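Side-chain contacts in pngf-ii (PDB 4R4X), which releases N-linked glycans from glycoproteins as a peptide:N-glycosidase, probably by hydrolysing the amide bond between the asparagine side chain and the first sugar: residues Pro469-Phe474 / Ser479-Ser484; Glu313-Gln316 / Asn321-Asn324; Ile226-Thr231 / Ile373-Phe378. All blocks are in the same frame, centred on the assembly; numbering follows the deposited sequence. Where two conformers were deposited one is given.

Contact 1 of 3, residues Pro469-Phe474 / Ser479-Ser484; sequences PASGNF and SSSDLS
Asn473 and Ser479 meet in a single beta bridge, their CA atoms 4.3 Å apart, and directly after it the segment 479-484 turns into a short 3-10 run at residues 480-482. Beside the bridge, Ser480 N donates to Gly472 O over 2.9 Å. Both segments belong to the long loop between strands 449-454 and 493-504, so the contact folds that loop back on itself.

The hydroxyl of Ser471 does most of the side-chain work. With OG anti to the backbone N (chi1 172°), it points across to the start of the 3-10 run, where it accepts the amide of Ser481, N to OG 2.9 Å. The same oxygen lies 2.6 Å from Ser479 OG in a hydroxyl pair in which either serine could be the donor. Ser479 OG also comes within 3.2 Å of Gly472 O, a second possible destination for its proton. Asn473 brings its ND2 close to the Ser479 hydroxyl as well, but at an angle too poor for a hydrogen bond. Within its own segment, Asp482 reaches back so that OD2 receives Ser479 N from above the carboxylate plane, at 3.0 Å.

Phe474 supplies the apolar part. The CE2 corner of its ring sits obliquely against the backbone of Ser480, 3.7 Å from Ser480 N, and Leu483 CD1 lies 4.1 Å from the same CE2. Arg465 packs against Asn473 and Ser479, while Arg485 NH1 bonds to Ser480 O.

Small hydroxyls and backbone groups thus satisfy one another along a partly buried seam: Ser471 OG is gripped by an amide and a hydroxyl, which fixes its rotation, and the shared serine protons probably let the network settle in more than one pattern.

Contact 2 of 3, residues Glu313-Gln316 / Asn321-Asn324; sequences EKIQ and NWHN
Trp322 and Ile315 carry this contact between them, and they meet in two ways: through a hydrogen bond to the backbone and through an apolar touch beside it. The indole N-H of Trp322 points at the carbonyl of Ile315, NE1 to O 2.9 Å, and the bond is nearly straight at 162°. The oxygen sits at the edge of the indole, close to the ring plane, whereas seen from the carbonyl the donor is tilted 24° out of the carbonyl plane. One straight bond of this kind gives the indole nitrogen its partner and also limits how far the ring can swing about its own bonds.

The side chain of Ile315 adds the second touch. CG1 is anti to the carbonyl carbon (chi1 -62°), which leaves the CG2 methyl anti to the backbone N and beside that carbon. From there CG2 reaches the benzo rim of the indole, 4.3 Å from Trp322 CZ2, next to the edge that makes the hydrogen bond. It lies off that rim, on one side of the ring plane, and does not stack over the face.

Pro469 covers the indole face on the side from which the isoleucine approaches, and Asn312 and Arg465 also touch the tryptophan. Next along the chain, His323 pairs its backbone with Leu466, and its ring meets that of Phe467.

The contact closes a small surface loop in the connection from strand 297-303, a member of the nine-stranded antiparallel sheet, to strand 326-331, at the edge of a four-stranded one, with the 465-469 loop packed against it.

Contact 3 of 3, residues Ile226-Thr231 / Ile373-Phe378; sequences IKQGNT and IVNNNF
Gln228 reaches across to Val374 and Asn375, where its amide gives the contact its hydrogen bond: NE2 donates to Val374 O over 3.3 Å, long and therefore weak, though close to straight at 169°. CG leaves the main chain anti to the backbone N, and a bend at chi2 (65°) then folds the amide round to this carbonyl.

A second polar approach is not a bond. Asn375 OD1 lies 3.4 Å from Gln228 NE2, but the angle is poor and the two amide planes are 41° apart. The other end of the Asn375 amide has its own partner, ND2 donating to Lys372 O.

Backbone bonds shape the segments that bring these groups together. Asn230 N returns to Lys227 O at 3.2 Å, closing a type II beta turn with Gln228 and Gly229 at its corner; Gly229 has the positive phi that glycine accepts readily at that place. Gly229 also pairs through its backbone with Gln371, and Asn230 ND2 bonds to Asp369 O, so the turn lies against the chain that leads from strand 358-367 to the segment 373-378.

With one weak bond from a long, exposed side chain and no apolar touch to back it, the Gln228 link probably adds little holding force of its own; the backbone and asparagine bonds around it tie these two loops more firmly.

In the fold
Contacts 1 and 2 are neighbours, their centres 14 Å apart. They touch through Pro469, whose O lies 3.2 Å from Ile315 CD1, so a loop of the C-terminal PNGase F region packs on one of the N-terminal region, and together they help join these regions at one end of the molecule. Contact 3 is remote, centred 40 Å from contact 1 and 42 Å from contact 2, across the chain's centre from the latter. In sequence, contact 2 falls inside the loop that contact 3 closes, and contact 1 follows both. Contacts 1 and 2 each close a turn within one inter-strand loop; contact 3 joins two, 216-222 to 231-240 and 358-367 to 378-384.

Contact 1 of 3, residues Pro469-Phe474 / Ser479-Ser484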
loop_
_atom_site.group_PDB
_atom_site.type_symbol
_atom_site.label_atom_id
_atom_site.label_comp_id
_atom_site.label_asym_id
_atom_site.label_seq_id
_atom_site.Cartn_x
_atom_site.Cartn_y
_atom_site.Cartn_z
ATOM N N PRO A 469 -3.652 -24.390 4.834
ATOM C CA PRO A 469 -4.017 -25.570 5.612
ATOM C C PRO A 469 -4.784 -26.676 4.867
ATOM O O PRO A 469 -4.531 -27.852 5.123
ATOM C CB PRO A 469 -4.842 -24.987 6.770
ATOM C CG PRO A 469 -5.368 -23.683 6.259
ATOM C CD PRO A 469 -4.259 -23.162 5.378
ATOM N N ALA A 470 -5.692 -26.313 3.959
ATOM C CA ALA A 470 -6.529 -27.281 3.263
ATOM C C ALA A 470 -5.914 -27.782 1.943
ATOM O O ALA A 470 -6.582 -28.455 1.176
ATOM C CB ALA A 470 -7.910 -26.694 3.019
ATOM N N SER A 471 -4.640 -27.498 1.681
ATOM C CA SER A 471 -3.990 -27.986 0.442
ATOM C C SER A 471 -3.952 -29.511 0.460
ATOM O O SER A 471 -3.615 -30.107 1.470
ATOM C CB SER A 471 -2.582 -27.453 0.289
ATOM O OG SER A 471 -1.896 -28.082 -0.820
ATOM N N GLY A 472 -4.288 -30.138 -0.657
ATOM C CA GLY A 472 -4.303 -31.607 -0.706
ATOM C C GLY A 472 -2.886 -32.134 -0.604
ATOM O O GLY A 472 -1.955 -31.521 -1.126
ATOM N N ASN A 473 -2.715 -33.272 0.056
ATOM C CA ASN A 473 -1.382 -33.838 0.275
ATOM C C ASN A 473 -1.260 -35.150 -0.481
ATOM O O ASN A 473 -2.098 -36.030 -0.328
ATOM C CB ASN A 473 -1.136 -33.989 1.780
ATOM C CG ASN A 473 -1.200 -32.653 2.508
ATOM O OD1 ASN A 473 -1.968 -32.457 3.479
ATOM N ND2 ASN A 473 -0.408 -31.725 2.043
ATOM N N PHE A 474 -0.237 -35.261 -1.323
ATOM C CA PHE A 474 -0.158 -36.362 -2.292
ATOM C C PHE A 474 0.752 -37.476 -1.819
ATOM O O PHE A 474 1.529 -37.309 -0.892
ATOM C CB PHE A 474 0.260 -35.830 -3.675
ATOM C CG PHE A 474 -0.673 -34.765 -4.204
ATOM C CD1 PHE A 474 -2.048 -35.001 -4.267
ATOM C CD2 PHE A 474 -0.201 -33.513 -4.563
ATOM C CE1 PHE A 474 -2.925 -34.001 -4.712
ATOM C CE2 PHE A 474 -1.069 -32.524 -5.020
ATOM C CZ PHE A 474 -2.423 -32.767 -5.106
ATOM N N SER A 479 2.491 -31.247 -1.290
ATOM C CA SER A 479 1.173 -30.676 -1.141
ATOM C C SER A 479 0.874 -29.837 -2.377
ATOM O O SER A 479 1.782 -29.321 -3.016
ATOM C CB SER A 479 1.151 -29.813 0.140
ATOM O OG SER A 479 -0.170 -29.522 0.577
ATOM N N SER A 480 -0.399 -29.710 -2.733
ATOM C CA SER A 480 -0.784 -28.996 -3.943
ATOM C C SER A 480 -0.205 -27.589 -3.990
ATOM O O SER A 480 0.229 -27.147 -5.055
ATOM C CB SER A 480 -2.309 -28.929 -4.091
ATOM O OG SER A 480 -2.644 -28.298 -5.323
ATOM N N SER A 481 -0.165 -26.908 -2.846
ATOM C CA SER A 481 0.297 -25.526 -2.787
ATOM C C SER A 481 1.809 -25.380 -3.030
ATOM O O SER A 481 2.270 -24.289 -3.273
ATOM C CB SER A 481 -0.124 -24.865 -1.428
ATOM O OG SER A 481 0.532 -25.451 -0.321
ATOM N N ASP A 482 2.562 -26.477 -2.938
ATOM C CA ASP A 482 3.993 -26.511 -3.202
ATOM C C ASP A 482 4.341 -26.516 -4.698
ATOM O O ASP A 482 5.469 -26.194 -5.056
ATOM C CB ASP A 482 4.624 -27.794 -2.644
ATOM C CG ASP A 482 4.460 -27.967 -1.122
ATOM O OD1 ASP A 482 4.317 -26.948 -0.400
ATOM O OD2 ASP A 482 4.552 -29.138 -0.662
ATOM N N LEU A 483 3.411 -26.944 -5.550
ATOM C CA LEU A 483 3.746 -27.286 -6.906
ATOM C C LEU A 483 3.994 -26.053 -7.785
ATOM O O LEU A 483 3.319 -25.026 -7.645
ATOM C CB LEU A 483 2.652 -28.139 -7.523
ATOM C CG LEU A 483 2.278 -29.423 -6.782
ATOM C CD1 LEU A 483 1.084 -30.005 -7.473
ATOM C CD2 LEU A 483 3.448 -30.394 -6.793
ATOM N N SER A 484 4.981 -26.173 -8.659
ATOM C CA SER A 484 5.326 -25.133 -9.622
ATOM C C SER A 484 4.191 -24.970 -10.649
ATOM O O SER A 484 3.564 -25.954 -11.070
ATOM C CB SER A 484 6.674 -25.468 -10.302
ATOM O OG SER A 484 7.750 -25.405 -9.372
#

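Contact 2 of 3, residues Glu313-Gln316 / Asn321-Asn324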
loop_
_atom_site.group_PDB
_atom_site.type_symbol
_atom_site.label_atom_id
_atom_site.label_comp_id
_atom_site.label_asym_id
_atom_site.label_seq_id
_atom_site.Cartn_x
_atom_site.Cartn_y
_atom_site.Cartn_z
ATOM N N GLU A 313 -7.873 -24.875 12.629
ATOM C CA GLU A 313 -8.036 -25.798 13.776
ATOM C C GLU A 313 -8.478 -27.187 13.322
ATOM O O GLU A 313 -8.289 -28.159 14.048
ATOM C CB GLU A 313 -8.993 -25.226 14.837
ATOM C CG GLU A 313 -8.568 -23.868 15.383
ATOM C CD GLU A 313 -9.308 -23.434 16.654
ATOM O OE1 GLU A 313 -8.744 -22.591 17.389
ATOM O OE2 GLU A 313 -10.427 -23.928 16.938
ATOM N N LYS A 314 -9.041 -27.287 12.124
ATOM C CA LYS A 314 -9.551 -28.558 11.595
ATOM C C LYS A 314 -8.484 -29.470 11.028
ATOM O O LYS A 314 -8.685 -30.672 10.943
ATOM C CB LYS A 314 -10.530 -28.324 10.439
ATOM C CG LYS A 314 -11.662 -27.363 10.733
ATOM C CD LYS A 314 -12.912 -27.796 9.987
ATOM C CE LYS A 314 -13.769 -26.618 9.588
ATOM N NZ LYS A 314 -13.957 -25.663 10.714
ATOM N N ILE A 315 -7.389 -28.885 10.568
ATOM C CA ILE A 315 -6.345 -29.623 9.902
ATOM C C ILE A 315 -5.107 -29.446 10.753
ATOM O O ILE A 315 -4.550 -28.360 10.819
ATOM C CB ILE A 315 -6.135 -29.102 8.468
ATOM C CG1 ILE A 315 -7.421 -29.301 7.675
ATOM C CG2 ILE A 315 -4.995 -29.832 7.769
ATOM C CD1 ILE A 315 -7.330 -28.838 6.251
ATOM N N GLN A 316 -4.719 -30.506 11.452
ATOM C CA GLN A 316 -3.560 -30.462 12.320
ATOM C C GLN A 316 -2.486 -31.319 11.705
ATOM O O GLN A 316 -2.668 -32.518 11.514
ATOM C CB GLN A 316 -3.909 -30.995 13.715
ATOM C CG GLN A 316 -5.104 -30.328 14.383
ATOM C CD GLN A 316 -5.467 -31.034 15.681
ATOM O OE1 GLN A 316 -6.337 -31.906 15.711
ATOM N NE2 GLN A 316 -4.768 -30.695 16.746
ATOM N N ASN A 321 2.214 -24.487 11.789
ATOM C CA ASN A 321 1.378 -23.521 12.506
ATOM C C ASN A 321 0.864 -22.537 11.472
ATOM O O ASN A 321 1.617 -21.742 10.935
ATOM C CB ASN A 321 2.167 -22.816 13.598
ATOM C CG ASN A 321 2.668 -23.773 14.667
ATOM O OD1 ASN A 321 1.907 -24.568 15.219
ATOM N ND2 ASN A 321 3.956 -23.695 14.971
ATOM N N TRP A 322 -0.420 -22.655 11.159
ATOM C CA TRP A 322 -0.996 -21.962 10.013
ATOM C C TRP A 322 -1.130 -20.496 10.316
ATOM O O TRP A 322 -1.363 -20.094 11.462
ATOM C CB TRP A 322 -2.380 -22.537 9.647
ATOM C CG TRP A 322 -2.411 -24.040 9.514
ATOM C CD1 TRP A 322 -3.087 -24.913 10.317
ATOM C CD2 TRP A 322 -1.731 -24.853 8.526
ATOM N NE1 TRP A 322 -2.891 -26.201 9.883
ATOM C CE2 TRP A 322 -2.054 -26.194 8.800
ATOM C CE3 TRP A 322 -0.912 -24.571 7.430
ATOM C CZ2 TRP A 322 -1.577 -27.252 8.031
ATOM C CZ3 TRP A 322 -0.431 -25.626 6.670
ATOM C CH2 TRP A 322 -0.770 -26.945 6.970
ATOM N N HIS A 323 -0.982 -19.691 9.277
ATOM C CA HIS A 323 -1.254 -18.274 9.409
ATOM C C HIS A 323 -2.753 -18.031 9.449
ATOM O O HIS A 323 -3.539 -18.889 9.052
ATOM C CB HIS A 323 -0.646 -17.497 8.249
ATOM C CG HIS A 323 0.830 -17.602 8.180
ATOM N ND1 HIS A 323 1.640 -17.380 9.275
ATOM C CD2 HIS A 323 1.651 -17.927 7.157
ATOM C CE1 HIS A 323 2.903 -17.545 8.914
ATOM N NE2 HIS A 323 2.935 -17.852 7.629
ATOM N N ASN A 324 -3.129 -16.855 9.928
ATOM C CA ASN A 324 -4.548 -16.510 10.149
ATOM C C ASN A 324 -5.275 -15.900 8.974
ATOM O O ASN A 324 -6.501 -16.058 8.832
ATOM C CB ASN A 324 -4.648 -15.592 11.377
ATOM C CG ASN A 324 -4.269 -16.332 12.657
ATOM O OD1 ASN A 324 -4.556 -17.512 12.790
ATOM N ND2 ASN A 324 -3.617 -15.656 13.581
#

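Contact 3 of 3, residues Ile226-Thr231 / Ile373-Phe378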
loop_
_atom_site.group_PDB
_atom_site.type_symbol
_atom_site.label_atom_id
_atom_site.label_comp_id
_atom_site.label_asym_id
_atom_site.label_seq_id
_atom_site.Cartn_x
_atom_site.Cartn_y
_atom_site.Cartn_z
ATOM N N ILE A 226 -4.310 13.117 -7.849
ATOM C CA ILE A 226 -3.020 12.675 -7.394
ATOM C C ILE A 226 -1.965 13.127 -8.429
ATOM O O ILE A 226 -1.992 12.752 -9.602
ATOM C CB ILE A 226 -3.022 11.168 -6.984
ATOM C CG1 ILE A 226 -2.251 10.297 -7.928
ATOM C CG2 ILE A 226 -4.416 10.580 -6.848
ATOM C CD1 ILE A 226 -0.841 10.107 -7.483
ATOM N N LYS A 227 -1.056 13.974 -7.963
ATOM C CA LYS A 227 -0.042 14.592 -8.821
ATOM C C LYS A 227 1.013 13.583 -9.276
ATOM O O LYS A 227 1.312 12.630 -8.554
ATOM C CB LYS A 227 0.661 15.716 -8.054
ATOM C CG LYS A 227 -0.245 16.866 -7.593
ATOM C CD LYS A 227 -0.141 18.064 -8.527
ATOM C CE LYS A 227 -0.871 19.291 -7.993
ATOM N NZ LYS A 227 -2.172 19.460 -8.687
ATOM N N GLN A 228 1.578 13.805 -10.464
ATOM C CA GLN A 228 2.738 13.056 -10.904
ATOM C C GLN A 228 3.807 13.104 -9.816
ATOM O O GLN A 228 4.153 14.165 -9.316
ATOM C CB GLN A 228 3.284 13.615 -12.242
ATOM C CG GLN A 228 4.702 13.162 -12.636
ATOM C CD GLN A 228 4.848 11.663 -12.918
ATOM O OE1 GLN A 228 3.929 11.021 -13.413
ATOM N NE2 GLN A 228 6.026 11.099 -12.573
ATOM N N GLY A 229 4.319 11.942 -9.451
ATOM C CA GLY A 229 5.353 11.826 -8.427
ATOM C C GLY A 229 4.854 11.026 -7.225
ATOM O O GLY A 229 5.638 10.335 -6.553
ATOM N N ASN A 230 3.564 11.117 -6.949
ATOM C CA ASN A 230 2.997 10.379 -5.814
ATOM C C ASN A 230 2.946 8.881 -6.137
ATOM O O ASN A 230 2.809 8.481 -7.306
ATOM C CB ASN A 230 1.574 10.837 -5.547
ATOM C CG ASN A 230 1.457 12.195 -4.872
ATOM O OD1 ASN A 230 0.338 12.616 -4.624
ATOM N ND2 ASN A 230 2.551 12.877 -4.585
ATOM N N THR A 231 3.031 8.037 -5.119
ATOM C CA THR A 231 2.899 6.614 -5.351
ATOM C C THR A 231 1.560 6.121 -4.821
ATOM O O THR A 231 0.927 6.766 -3.944
ATOM C CB THR A 231 4.061 5.816 -4.746
ATOM O OG1 THR A 231 4.182 6.095 -3.346
ATOM C CG2 THR A 231 5.351 6.155 -5.437
ATOM N N ILE A 373 10.608 7.771 -11.679
ATOM C CA ILE A 373 10.892 6.475 -12.304
ATOM C C ILE A 373 9.742 5.957 -13.157
ATOM O O ILE A 373 9.982 5.360 -14.216
ATOM C CB ILE A 373 11.258 5.434 -11.219
ATOM C CG1 ILE A 373 12.655 5.743 -10.666
ATOM C CG2 ILE A 373 11.247 4.020 -11.763
ATOM C CD1 ILE A 373 12.815 5.381 -9.208
ATOM N N VAL A 374 8.512 6.182 -12.710
ATOM C CA VAL A 374 7.316 5.807 -13.453
ATOM C C VAL A 374 6.668 7.075 -13.991
ATOM O O VAL A 374 6.095 7.860 -13.223
ATOM C CB VAL A 374 6.333 5.044 -12.529
ATOM C CG1 VAL A 374 5.040 4.741 -13.258
ATOM C CG2 VAL A 374 7.012 3.780 -12.017
ATOM N N ASN A 375 6.800 7.298 -15.303
ATOM C CA ASN A 375 6.521 8.603 -15.895
ATOM C C ASN A 375 5.428 8.620 -16.972
ATOM O O ASN A 375 5.280 9.616 -17.680
ATOM C CB ASN A 375 7.812 9.175 -16.477
ATOM C CG ASN A 375 8.864 9.369 -15.423
ATOM O OD1 ASN A 375 8.647 10.101 -14.472
ATOM N ND2 ASN A 375 10.000 8.709 -15.571
ATOM N N ASN A 376 4.667 7.537 -17.092
ATOM C CA ASN A 376 3.576 7.494 -18.076
ATOM C C ASN A 376 2.451 8.428 -17.667
ATOM O O ASN A 376 2.148 8.530 -16.489
ATOM C CB ASN A 376 3.069 6.084 -18.313
ATOM C CG ASN A 376 2.405 5.466 -17.088
ATOM O OD1 ASN A 376 1.175 5.212 -17.071
ATOM N ND2 ASN A 376 3.193 5.209 -16.080
ATOM N N ASN A 377 1.863 9.140 -18.630
ATOM C CA ASN A 377 0.676 9.963 -18.371
ATOM C C ASN A 377 -0.521 9.479 -19.164
ATOM O O ASN A 377 -1.540 10.175 -19.246
ATOM C CB ASN A 377 0.937 11.450 -18.651
ATOM C CG ASN A 377 1.483 11.694 -20.046
ATOM O OD1 ASN A 377 1.376 10.850 -20.920
ATOM N ND2 ASN A 377 2.070 12.862 -20.255
ATOM N N PHE A 378 -0.392 8.278 -19.724
ATOM C CA PHE A 378 -1.361 7.661 -20.604
ATOM C C PHE A 378 -1.557 6.211 -20.193
ATOM O O PHE A 378 -0.581 5.505 -19.926
ATOM C CB PHE A 378 -0.858 7.727 -22.047
ATOM C CG PHE A 378 -1.765 7.071 -23.059
ATOM C CD1 PHE A 378 -1.624 5.732 -23.371
ATOM C CD2 PHE A 378 -2.741 7.814 -23.730
ATOM C CE1 PHE A 378 -2.443 5.129 -24.319
ATOM C CE2 PHE A 378 -3.569 7.211 -24.660
ATOM C CZ PHE A 378 -3.406 5.870 -24.970
#